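Local coordinates for protein decapping nuclease RAI1 (Candida albicans, PDB 5BUD) that removes NAD caps, and probably other aberrant 5' ends, from RNA as a metal-dependent hydrolase, and stabilises and stimulates the exoribonuclease RAT1, at residues F24-D29 / Y34-P39; E72-D77 / V200-Q205; I214-L219 / W335-V340. One frame throughout, in Å; residues are numbered along the deposited sequence.

Contact 1: F24-D29 / Y34-P39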
loop_
_atom_site.group_PDB
_atom_site.type_symbol
_atom_site.label_atom_id
_atom_site.label_comp_id
_atom_site.label_asym_id
_atom_site.label_seq_id
_atom_site.Cartn_x
_atom_site.Cartn_y
_atom_site.Cartn_z
ATOM N N PHE A 24 4.503 -15.415 2.529
ATOM C CA PHE A 24 5.366 -15.635 1.383
ATOM C C PHE A 24 5.508 -14.324 0.627
ATOM O O PHE A 24 4.955 -13.308 1.049
ATOM C CB PHE A 24 4.769 -16.725 0.451
ATOM C CG PHE A 24 3.406 -16.366 -0.102
ATOM C CD1 PHE A 24 2.269 -16.712 0.573
ATOM C CD2 PHE A 24 3.290 -15.654 -1.275
ATOM C CE1 PHE A 24 1.031 -16.363 0.104
ATOM C CE2 PHE A 24 2.042 -15.309 -1.775
ATOM C CZ PHE A 24 0.913 -15.652 -1.078
ATOM N N SER A 25 6.225 -14.368 -0.499
ATOM C CA SER A 25 6.377 -13.247 -1.382
ATOM C C SER A 25 6.314 -13.687 -2.827
ATOM O O SER A 25 6.434 -14.869 -3.126
ATOM C CB SER A 25 7.725 -12.587 -1.157
ATOM O OG SER A 25 8.749 -13.541 -1.306
ATOM N N TYR A 26 6.174 -12.705 -3.705
ATOM C CA TYR A 26 6.253 -12.902 -5.130
ATOM C C TYR A 26 6.690 -11.553 -5.701
ATOM O O TYR A 26 6.942 -10.619 -4.927
ATOM C CB TYR A 26 4.914 -13.431 -5.681
ATOM C CG TYR A 26 3.698 -12.548 -5.576
ATOM C CD1 TYR A 26 3.066 -12.333 -4.368
ATOM C CD2 TYR A 26 3.147 -11.960 -6.700
ATOM C CE1 TYR A 26 1.930 -11.539 -4.260
ATOM C CE2 TYR A 26 2.019 -11.161 -6.612
ATOM C CZ TYR A 26 1.411 -10.952 -5.384
ATOM O OH TYR A 26 0.294 -10.156 -5.332
ATOM N N ALA A 27 6.793 -11.437 -7.025
ATOM C CA ALA A 27 7.415 -10.286 -7.614
ATOM C C ALA A 27 6.807 -9.976 -8.966
ATOM O O ALA A 27 6.106 -10.821 -9.544
ATOM C CB ALA A 27 8.922 -10.538 -7.737
ATOM N N ARG A 28 7.056 -8.766 -9.454
ATOM C CA ARG A 28 6.765 -8.403 -10.837
ATOM C C ARG A 28 8.064 -8.009 -11.512
ATOM O O ARG A 28 8.821 -7.213 -10.955
ATOM C CB ARG A 28 5.784 -7.254 -10.896
ATOM C CG ARG A 28 5.088 -7.139 -12.239
ATOM C CD ARG A 28 3.933 -6.162 -12.147
ATOM N NE ARG A 28 4.432 -4.803 -11.990
ATOM C CZ ARG A 28 3.666 -3.736 -11.872
ATOM N NH1 ARG A 28 2.349 -3.851 -11.926
ATOM N NH2 ARG A 28 4.219 -2.548 -11.715
ATOM N N ASP A 29 8.346 -8.573 -12.689
ATOM C CA ASP A 29 9.607 -8.278 -13.378
ATOM C C ASP A 29 9.511 -7.018 -14.213
ATOM O O ASP A 29 8.464 -6.372 -14.280
ATOM C CB ASP A 29 10.163 -9.503 -14.152
ATOM C CG ASP A 29 9.402 -9.829 -15.448
ATOM O OD1 ASP A 29 8.676 -8.980 -16.001
ATOM O OD2 ASP A 29 9.572 -10.976 -15.913
ATOM N N TYR A 34 4.560 -11.508 -13.613
ATOM C CA TYR A 34 4.755 -11.956 -12.236
ATOM C C TYR A 34 5.652 -13.181 -12.138
ATOM O O TYR A 34 5.700 -14.020 -13.048
ATOM C CB TYR A 34 3.400 -12.208 -11.564
ATOM C CG TYR A 34 2.656 -10.920 -11.389
ATOM C CD1 TYR A 34 2.794 -10.176 -10.224
ATOM C CD2 TYR A 34 1.874 -10.398 -12.412
ATOM C CE1 TYR A 34 2.146 -8.967 -10.072
ATOM C CE2 TYR A 34 1.219 -9.193 -12.270
ATOM C CZ TYR A 34 1.357 -8.480 -11.096
ATOM O OH TYR A 34 0.724 -7.275 -10.928
ATOM N N VAL A 35 6.353 -13.267 -11.014
ATOM C CA VAL A 35 7.384 -14.253 -10.767
ATOM C C VAL A 35 7.096 -14.897 -9.421
ATOM O O VAL A 35 6.900 -14.188 -8.447
ATOM C CB VAL A 35 8.750 -13.559 -10.661
ATOM C CG1 VAL A 35 9.814 -14.537 -10.183
ATOM C CG2 VAL A 35 9.119 -12.900 -11.986
ATOM N N TYR A 36 7.082 -16.226 -9.346
ATOM C CA TYR A 36 6.629 -16.900 -8.120
ATOM C C TYR A 36 7.702 -17.748 -7.441
ATOM O O TYR A 36 7.597 -18.048 -6.246
ATOM C CB TYR A 36 5.352 -17.721 -8.388
ATOM C CG TYR A 36 4.264 -16.931 -9.091
ATOM C CD1 TYR A 36 4.136 -16.948 -10.485
ATOM C CD2 TYR A 36 3.346 -16.178 -8.363
ATOM C CE1 TYR A 36 3.134 -16.216 -11.120
ATOM C CE2 TYR A 36 2.368 -15.440 -8.984
ATOM C CZ TYR A 36 2.253 -15.450 -10.355
ATOM O OH TYR A 36 1.245 -14.692 -10.936
ATOM N N ASP A 37 8.747 -18.092 -8.184
ATOM C CA ASP A 37 9.877 -18.865 -7.652
ATOM C C ASP A 37 11.039 -17.919 -7.348
ATOM O O ASP A 37 11.261 -16.938 -8.060
ATOM C CB ASP A 37 10.312 -19.912 -8.682
ATOM C CG ASP A 37 9.214 -20.905 -9.005
ATOM O OD1 ASP A 37 8.942 -21.798 -8.174
ATOM O OD2 ASP A 37 8.614 -20.782 -10.088
ATOM N N ASP A 38 11.777 -18.209 -6.291
ATOM C CA ASP A 38 12.890 -17.346 -5.858
ATOM C C ASP A 38 12.589 -15.836 -6.012
ATOM O O ASP A 38 13.359 -15.091 -6.606
ATOM C CB ASP A 38 14.180 -17.703 -6.619
ATOM C CG ASP A 38 14.429 -19.197 -6.684
ATOM O OD1 ASP A 38 14.476 -19.835 -5.620
ATOM O OD2 ASP A 38 14.579 -19.728 -7.806
ATOM N N PRO A 39 11.453 -15.379 -5.470
ATOM C CA PRO A 39 11.105 -13.963 -5.568
ATOM C C PRO A 39 12.092 -13.045 -4.811
ATOM O O PRO A 39 12.280 -11.895 -5.189
ATOM C CB PRO A 39 9.707 -13.921 -4.953
ATOM C CG PRO A 39 9.716 -15.032 -3.964
ATOM C CD PRO A 39 10.504 -16.124 -4.625
HETATM O O HOH W 1 5.514 -16.911 -4.740
HETATM O O HOH W 2 0.552 -5.619 -13.327
#
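Ala-27 and Val-35 form an antiparallel hydrogen-bonded pair, with Ala-27 N 3.1 Å from Val-35 O and Val-35 N 2.9 Å from Ala-27 O; Arg-28 and Tyr-34 follow as a non-hydrogen-bonded pair. On the face of Arg-28 and Tyr-34, the aliphatic part of the arginine runs over the tyrosine ring in a CH-pi contact, Arg-28 CG standing 4.1 Å from the ring centroid and only 12° off the normal. With CG anti to its backbone N (chi1 -160°) the chain passes over the ring, and a bend at chi3 carries the guanidinium beyond it, its plane 63° from that of the ring. A water accepts from Arg-28 NH1 and also meets Tyr-34 OH, while Arg-28 NE bonds to Tyr-203 O and Arg-28 NH1 to Asn-74 OD1. Tyr-34 CD1 meets the edge of the Tyr-26 ring, near its plane, with Tyr-26 CE2 to Tyr-34 CD1 3.8 Å; the two side chains lie alongside and point the same way. Tyr-36 comes next, its CD2 4.1 Å from Tyr-26 CB. Ala-27 CB and Val-35 CB pack together on the reverse face. Beyond the paired strands, Pro-39 CB rests 3.6 Å from Tyr-26 CA, and a water donates to both Ser-25 O and Tyr-36 O, joining the backbones where direct pairing has ended. This is a beta hairpin in which the short strand 34-35 pairs with 21-28 alone, while 21-28 also pairs with strand 205-214; its tyrosine-lined face is covered by helix 78-92.

Contact 2: E72-D77 / V200-Q205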
loop_
_atom_site.group_PDB
_atom_site.type_symbol
_atom_site.label_atom_id
_atom_site.label_comp_id
_atom_site.label_asym_id
_atom_site.label_seq_id
_atom_site.Cartn_x
_atom_site.Cartn_y
_atom_site.Cartn_z
ATOM N N GLU A 72 -3.516 1.604 -16.483
ATOM C CA GLU A 72 -4.485 0.515 -16.700
ATOM C C GLU A 72 -3.853 -0.826 -16.413
ATOM O O GLU A 72 -4.549 -1.761 -16.007
ATOM C CB GLU A 72 -5.029 0.483 -18.138
ATOM C CG GLU A 72 -5.244 1.833 -18.786
ATOM C CD GLU A 72 -3.967 2.404 -19.367
ATOM O OE1 GLU A 72 -3.414 1.805 -20.324
ATOM O OE2 GLU A 72 -3.515 3.447 -18.858
ATOM N N GLN A 73 -2.537 -0.913 -16.626
ATOM C CA GLN A 73 -1.782 -2.138 -16.385
ATOM C C GLN A 73 -1.204 -2.259 -14.975
ATOM O O GLN A 73 -0.520 -3.246 -14.683
ATOM C CB GLN A 73 -0.626 -2.248 -17.401
ATOM C CG GLN A 73 -1.073 -2.423 -18.838
ATOM C CD GLN A 73 0.082 -2.447 -19.808
ATOM O OE1 GLN A 73 1.202 -2.834 -19.460
ATOM N NE2 GLN A 73 -0.181 -2.027 -21.037
ATOM N N ASN A 74 -1.456 -1.274 -14.107
ATOM C CA ASN A 74 -0.780 -1.211 -12.800
ATOM C C ASN A 74 -1.753 -1.267 -11.631
ATOM O O ASN A 74 -1.419 -0.903 -10.506
ATOM C CB ASN A 74 0.051 0.090 -12.708
ATOM C CG ASN A 74 1.163 -0.002 -11.695
ATOM O OD1 ASN A 74 1.680 -1.082 -11.424
ATOM N ND2 ASN A 74 1.542 1.129 -11.129
ATOM N N LEU A 75 -2.967 -1.726 -11.895
ATOM C CA LEU A 75 -3.962 -1.890 -10.840
ATOM C C LEU A 75 -3.555 -3.105 -10.011
ATOM O O LEU A 75 -2.855 -3.995 -10.509
ATOM C CB LEU A 75 -5.347 -2.065 -11.477
ATOM C CG LEU A 75 -5.772 -0.881 -12.371
ATOM C CD1 LEU A 75 -7.127 -1.131 -13.016
ATOM C CD2 LEU A 75 -5.773 0.428 -11.585
ATOM N N ALA A 76 -3.965 -3.161 -8.751
ATOM C CA ALA A 76 -3.752 -4.366 -7.969
ATOM C C ALA A 76 -4.373 -5.572 -8.711
ATOM O O ALA A 76 -5.510 -5.522 -9.178
ATOM C CB ALA A 76 -4.328 -4.235 -6.579
ATOM N N ASP A 77 -3.595 -6.647 -8.786
ATOM C CA ASP A 77 -3.894 -7.783 -9.646
ATOM C C ASP A 77 -4.283 -9.006 -8.843
ATOM O O ASP A 77 -3.437 -9.730 -8.363
ATOM C CB ASP A 77 -2.671 -8.088 -10.492
ATOM C CG ASP A 77 -2.931 -9.177 -11.506
ATOM O OD1 ASP A 77 -4.095 -9.455 -11.770
ATOM O OD2 ASP A 77 -1.974 -9.749 -12.027
ATOM N N VAL A 200 15.307 4.513 -14.946
ATOM C CA VAL A 200 14.316 4.298 -13.901
ATOM C C VAL A 200 13.056 3.665 -14.524
ATOM O O VAL A 200 12.606 4.093 -15.590
ATOM C CB VAL A 200 13.936 5.615 -13.225
ATOM C CG1 VAL A 200 12.775 5.392 -12.262
ATOM C CG2 VAL A 200 15.148 6.201 -12.511
ATOM N N ASN A 201 12.532 2.639 -13.869
ATOM C CA ASN A 201 11.245 2.045 -14.204
ATOM C C ASN A 201 10.365 1.863 -12.960
ATOM O O ASN A 201 10.883 1.761 -11.840
ATOM C CB ASN A 201 11.431 0.692 -14.912
ATOM C CG ASN A 201 11.763 -0.444 -13.971
ATOM O OD1 ASN A 201 10.880 -1.030 -13.357
ATOM N ND2 ASN A 201 13.039 -0.799 -13.882
ATOM N N ASN A 202 9.042 1.846 -13.151
ATOM C CA ASN A 202 8.142 1.401 -12.085
ATOM C C ASN A 202 7.438 0.084 -12.398
ATOM O O ASN A 202 6.370 -0.210 -11.857
ATOM C CB ASN A 202 7.152 2.497 -11.659
ATOM C CG ASN A 202 6.155 2.877 -12.757
ATOM O OD1 ASN A 202 6.350 2.612 -13.960
ATOM N ND2 ASN A 202 5.090 3.516 -12.343
ATOM N N TYR A 203 8.096 -0.759 -13.180
ATOM C CA TYR A 203 7.561 -2.064 -13.497
ATOM C C TYR A 203 7.941 -3.062 -12.437
ATOM O O TYR A 203 7.118 -3.866 -12.008
ATOM C CB TYR A 203 8.095 -2.557 -14.846
ATOM C CG TYR A 203 7.339 -2.042 -16.019
ATOM C CD1 TYR A 203 7.546 -0.753 -16.480
ATOM C CD2 TYR A 203 6.430 -2.854 -16.707
ATOM C CE1 TYR A 203 6.867 -0.267 -17.572
ATOM C CE2 TYR A 203 5.752 -2.374 -17.810
ATOM C CZ TYR A 203 5.982 -1.084 -18.242
ATOM O OH TYR A 203 5.327 -0.560 -19.327
ATOM N N GLU A 204 9.199 -3.041 -12.022
ATOM C CA GLU A 204 9.681 -4.049 -11.094
ATOM C C GLU A 204 9.076 -3.827 -9.714
ATOM O O GLU A 204 8.977 -2.687 -9.271
ATOM C CB GLU A 204 11.201 -4.008 -10.999
ATOM C CG GLU A 204 11.936 -4.355 -12.297
ATOM C CD GLU A 204 13.432 -4.146 -12.130
ATOM O OE1 GLU A 204 13.875 -2.972 -12.157
ATOM O OE2 GLU A 204 14.151 -5.147 -11.941
ATOM N N GLN A 205 8.688 -4.915 -9.056
ATOM C CA GLN A 205 8.066 -4.857 -7.737
ATOM C C GLN A 205 8.373 -6.126 -6.964
ATOM O O GLN A 205 8.446 -7.215 -7.544
ATOM C CB GLN A 205 6.541 -4.830 -7.837
ATOM C CG GLN A 205 5.894 -3.687 -8.562
ATOM C CD GLN A 205 4.371 -3.809 -8.481
ATOM O OE1 GLN A 205 3.801 -4.906 -8.660
ATOM N NE2 GLN A 205 3.711 -2.699 -8.205
HETATM O O HOH W 3 3.742 -2.646 -20.683
#
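Asn-74 and Gln-205 bring their side-chain amides near each other without bonding, Asn-74 OD1 lying 4.1 Å from Gln-205 NE2 and the amide planes turned 46° apart. Asn-74 ND2 and Asn-202 ND2 are similarly loose neighbours at 4.4 Å. Both asparagines are gripped by others: Asn-74 OD1 accepts from Arg-28 NH1, while Asn-202 holds Ile-69 N through OD1 and Tyr-172 OH through ND2. The same arginine also holds the backbone of 200-205.

A single water bridges the two segments. It donates to Gln-73 OE1 at 2.8 Å and lies 2.9 Å from Tyr-203 OH, in the plane of the tyrosine ring.

Hydrogen bonds within 200-205 shape that loop. Asn-201 OD1 accepts from Tyr-203 N on a lone pair and from Glu-204 N almost straight on (168° at the hydrogen), and Asn-201 ND2 returns a bond of 2.9 Å to Glu-204 OE1, which it meets on the anti side, tilted out of the carboxylate plane. This doubly accepting oxygen makes an Asx turn and Asx motif just before strand 205-214, beside the active site: Asn-202 comes about 6 Å, between nearest side-chain atoms and metal, from a bound manganese ion.

Contact 3: I214-L219 / W335-V340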
loop_
_atom_site.group_PDB
_atom_site.type_symbol
_atom_site.label_atom_id
_atom_site.label_comp_id
_atom_site.label_asym_id
_atom_site.label_seq_id
_atom_site.Cartn_x
_atom_site.Cartn_y
_atom_site.Cartn_z
ATOM N N ILE A 214 -6.553 -7.874 14.020
ATOM C CA ILE A 214 -6.949 -6.835 14.982
ATOM C C ILE A 214 -8.236 -7.307 15.620
ATOM O O ILE A 214 -9.102 -7.869 14.928
ATOM C CB ILE A 214 -7.097 -5.447 14.336
ATOM C CG1 ILE A 214 -7.505 -4.408 15.384
ATOM C CG2 ILE A 214 -8.081 -5.461 13.167
ATOM C CD1 ILE A 214 -7.298 -2.993 14.903
ATOM N N GLY A 215 -8.334 -7.148 16.941
ATOM C CA GLY A 215 -9.434 -7.750 17.697
ATOM C C GLY A 215 -9.397 -9.257 17.475
ATOM O O GLY A 215 -8.348 -9.875 17.579
ATOM N N ASN A 216 -10.526 -9.851 17.122
ATOM C CA ASN A 216 -10.548 -11.270 16.833
ATOM C C ASN A 216 -10.638 -11.554 15.332
ATOM O O ASN A 216 -11.008 -12.650 14.946
ATOM C CB ASN A 216 -11.709 -11.944 17.586
ATOM C CG ASN A 216 -13.056 -11.309 17.266
ATOM O OD1 ASN A 216 -13.377 -11.052 16.102
ATOM N ND2 ASN A 216 -13.848 -11.046 18.302
ATOM N N VAL A 217 -10.296 -10.586 14.486
ATOM C CA VAL A 217 -10.361 -10.788 13.028
ATOM C C VAL A 217 -8.979 -11.054 12.445
ATOM O O VAL A 217 -8.012 -10.437 12.851
ATOM C CB VAL A 217 -11.002 -9.580 12.320
ATOM C CG1 VAL A 217 -11.090 -9.829 10.809
ATOM C CG2 VAL A 217 -12.390 -9.339 12.870
ATOM N N LYS A 218 -8.891 -11.986 11.495
ATOM C CA LYS A 218 -7.633 -12.278 10.809
ATOM C C LYS A 218 -7.644 -11.715 9.392
ATOM O O LYS A 218 -8.636 -11.872 8.660
ATOM C CB LYS A 218 -7.389 -13.793 10.761
ATOM C CG LYS A 218 -7.050 -14.414 12.118
ATOM C CD LYS A 218 -6.059 -13.571 12.917
ATOM C CE LYS A 218 -5.730 -14.159 14.289
ATOM N NZ LYS A 218 -6.713 -13.694 15.317
ATOM N N LEU A 219 -6.548 -11.056 9.021
ATOM C CA LEU A 219 -6.409 -10.487 7.678
ATOM C C LEU A 219 -5.119 -10.898 7.026
ATOM O O LEU A 219 -4.093 -10.906 7.676
ATOM C CB LEU A 219 -6.435 -8.973 7.710
ATOM C CG LEU A 219 -7.706 -8.363 8.302
ATOM C CD1 LEU A 219 -7.413 -7.958 9.732
ATOM C CD2 LEU A 219 -8.138 -7.162 7.460
ATOM N N TRP A 335 -17.093 -5.321 11.791
ATOM C CA TRP A 335 -18.408 -5.177 11.140
ATOM C C TRP A 335 -18.448 -6.044 9.880
ATOM O O TRP A 335 -19.355 -6.880 9.717
ATOM C CB TRP A 335 -18.670 -3.691 10.851
ATOM C CG TRP A 335 -19.937 -3.339 10.132
ATOM C CD1 TRP A 335 -21.224 -3.418 10.612
ATOM C CD2 TRP A 335 -20.031 -2.775 8.824
ATOM N NE1 TRP A 335 -22.101 -2.946 9.672
ATOM C CE2 TRP A 335 -21.397 -2.555 8.560
ATOM C CE3 TRP A 335 -19.090 -2.436 7.846
ATOM C CZ2 TRP A 335 -21.847 -2.014 7.350
ATOM C CZ3 TRP A 335 -19.543 -1.904 6.630
ATOM C CH2 TRP A 335 -20.911 -1.698 6.400
ATOM N N LEU A 336 -17.431 -5.934 9.033
ATOM C CA LEU A 336 -17.360 -6.808 7.860
ATOM C C LEU A 336 -17.382 -8.302 8.248
ATOM O O LEU A 336 -18.025 -9.113 7.576
ATOM C CB LEU A 336 -16.110 -6.527 7.036
ATOM C CG LEU A 336 -16.008 -5.170 6.367
ATOM C CD1 LEU A 336 -14.598 -4.974 5.818
ATOM C CD2 LEU A 336 -17.057 -5.036 5.275
ATOM N N ASN A 337 -16.694 -8.638 9.327
ATOM C CA ASN A 337 -16.530 -10.029 9.741
ATOM C C ASN A 337 -17.782 -10.661 10.353
ATOM O O ASN A 337 -17.869 -11.878 10.411
ATOM C CB ASN A 337 -15.363 -10.163 10.727
ATOM C CG ASN A 337 -14.909 -11.601 10.903
ATOM O OD1 ASN A 337 -14.644 -12.311 9.924
ATOM N ND2 ASN A 337 -14.848 -12.051 12.145
ATOM N N THR A 338 -18.728 -9.857 10.822
ATOM C CA THR A 338 -19.953 -10.387 11.457
ATOM C C THR A 338 -21.231 -10.097 10.657
ATOM O O THR A 338 -22.298 -10.617 10.979
ATOM C CB THR A 338 -20.094 -9.834 12.892
ATOM O OG1 THR A 338 -20.095 -8.414 12.856
ATOM C CG2 THR A 338 -18.922 -10.278 13.759
ATOM N N THR A 339 -21.118 -9.277 9.616
ATOM C CA THR A 339 -22.252 -8.808 8.852
ATOM C C THR A 339 -22.456 -9.647 7.610
ATOM O O THR A 339 -23.585 -9.944 7.268
ATOM C CB THR A 339 -22.059 -7.317 8.445
ATOM O OG1 THR A 339 -22.359 -6.474 9.561
ATOM C CG2 THR A 339 -22.948 -6.905 7.270
ATOM N N VAL A 340 -21.375 -9.975 6.903
ATOM C CA VAL A 340 -21.489 -10.662 5.635
ATOM C C VAL A 340 -21.410 -12.156 5.946
ATOM O O VAL A 340 -20.542 -12.579 6.720
ATOM C CB VAL A 340 -20.365 -10.265 4.656
ATOM C CG1 VAL A 340 -20.622 -10.855 3.273
ATOM C CG2 VAL A 340 -20.260 -8.751 4.526
HETATM O O HOH W 4 -15.314 -10.414 13.990
#
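Val-217 and Asn-337 meet side by side, their side chains sliding past one another in opposite directions. The touching branch of the valine is CG2: Val-217 CG2 is 3.7 Å from Asn-337 ND2 and 3.8 Å from Asn-337 CB, so the methyl lies along the asparagine side chain from its root to its nitrogen. Both residues direct CB toward the other segment. CG1 of Val-217 (chi1 -179°) and CG of Asn-337 (chi1 -165°) both lie trans to the main-chain nitrogen, which in the valine leaves CG2 beside that nitrogen. The contact is of van der Waals kind, and the amide gets its polar partner from another residue, Lys-342, whose NZ bonds to Asn-337 OD1. The carbonyl end is therefore anchored while the NH2 end lies against the valine methyl.

The valine opens strand 217-228 directly after the tight turn of a beta hairpin. Ile-214 to Val-217 is a type II' turn closed by paired backbone bonds, Val-217 N to Ile-214 O at 3.0 Å and Ile-214 N to Val-217 O at 3.2 Å, with Gly-215 at the second position where the phi is positive (58°). The hairpin thus presents its turn end to the last turns of helix 322-339, and the Ile-214 side chain packs on Tyr-329 and Val-333 of that helix.

At the turn itself the end of the Asn-216 side chain comes near the same asparagine, Asn-216 OD1 standing 4.3 Å from Asn-337 ND2, too far for a direct bond. A water donates to Asn-216 OD1 at 2.9 Å; the link of that water to Asn-337 ND2 is doubtful because the separation is unusually short. Asp-99, from the loop before strand 100-103, touches both Val-217 and Asn-337, and its OD1 accepts from Lys-218 N.

In the fold
The three contacts follow in series along the chain, each closing before the next opens. Contacts 1 and 2 adjoin, their centres 14 Å apart: Arg-28 links them, and strand 21-28 runs beside strand 205-214. Contact 3 lies about 29 Å from contact 1 and 30 Å from contact 2, centre to centre, and opposite contact 2 across the chain's centre. Strand 205-214 leads from the loop of contact 2 to the hairpin turn of contact 3, whose strand 217-228 carries the metal ligands Glu-224 and Asp-226. Contacts 1 and 2 thus border the manganese site, whereas contact 3 lies at the hairpin turn between strands 205-214 and 217-228, away from the annotated sites.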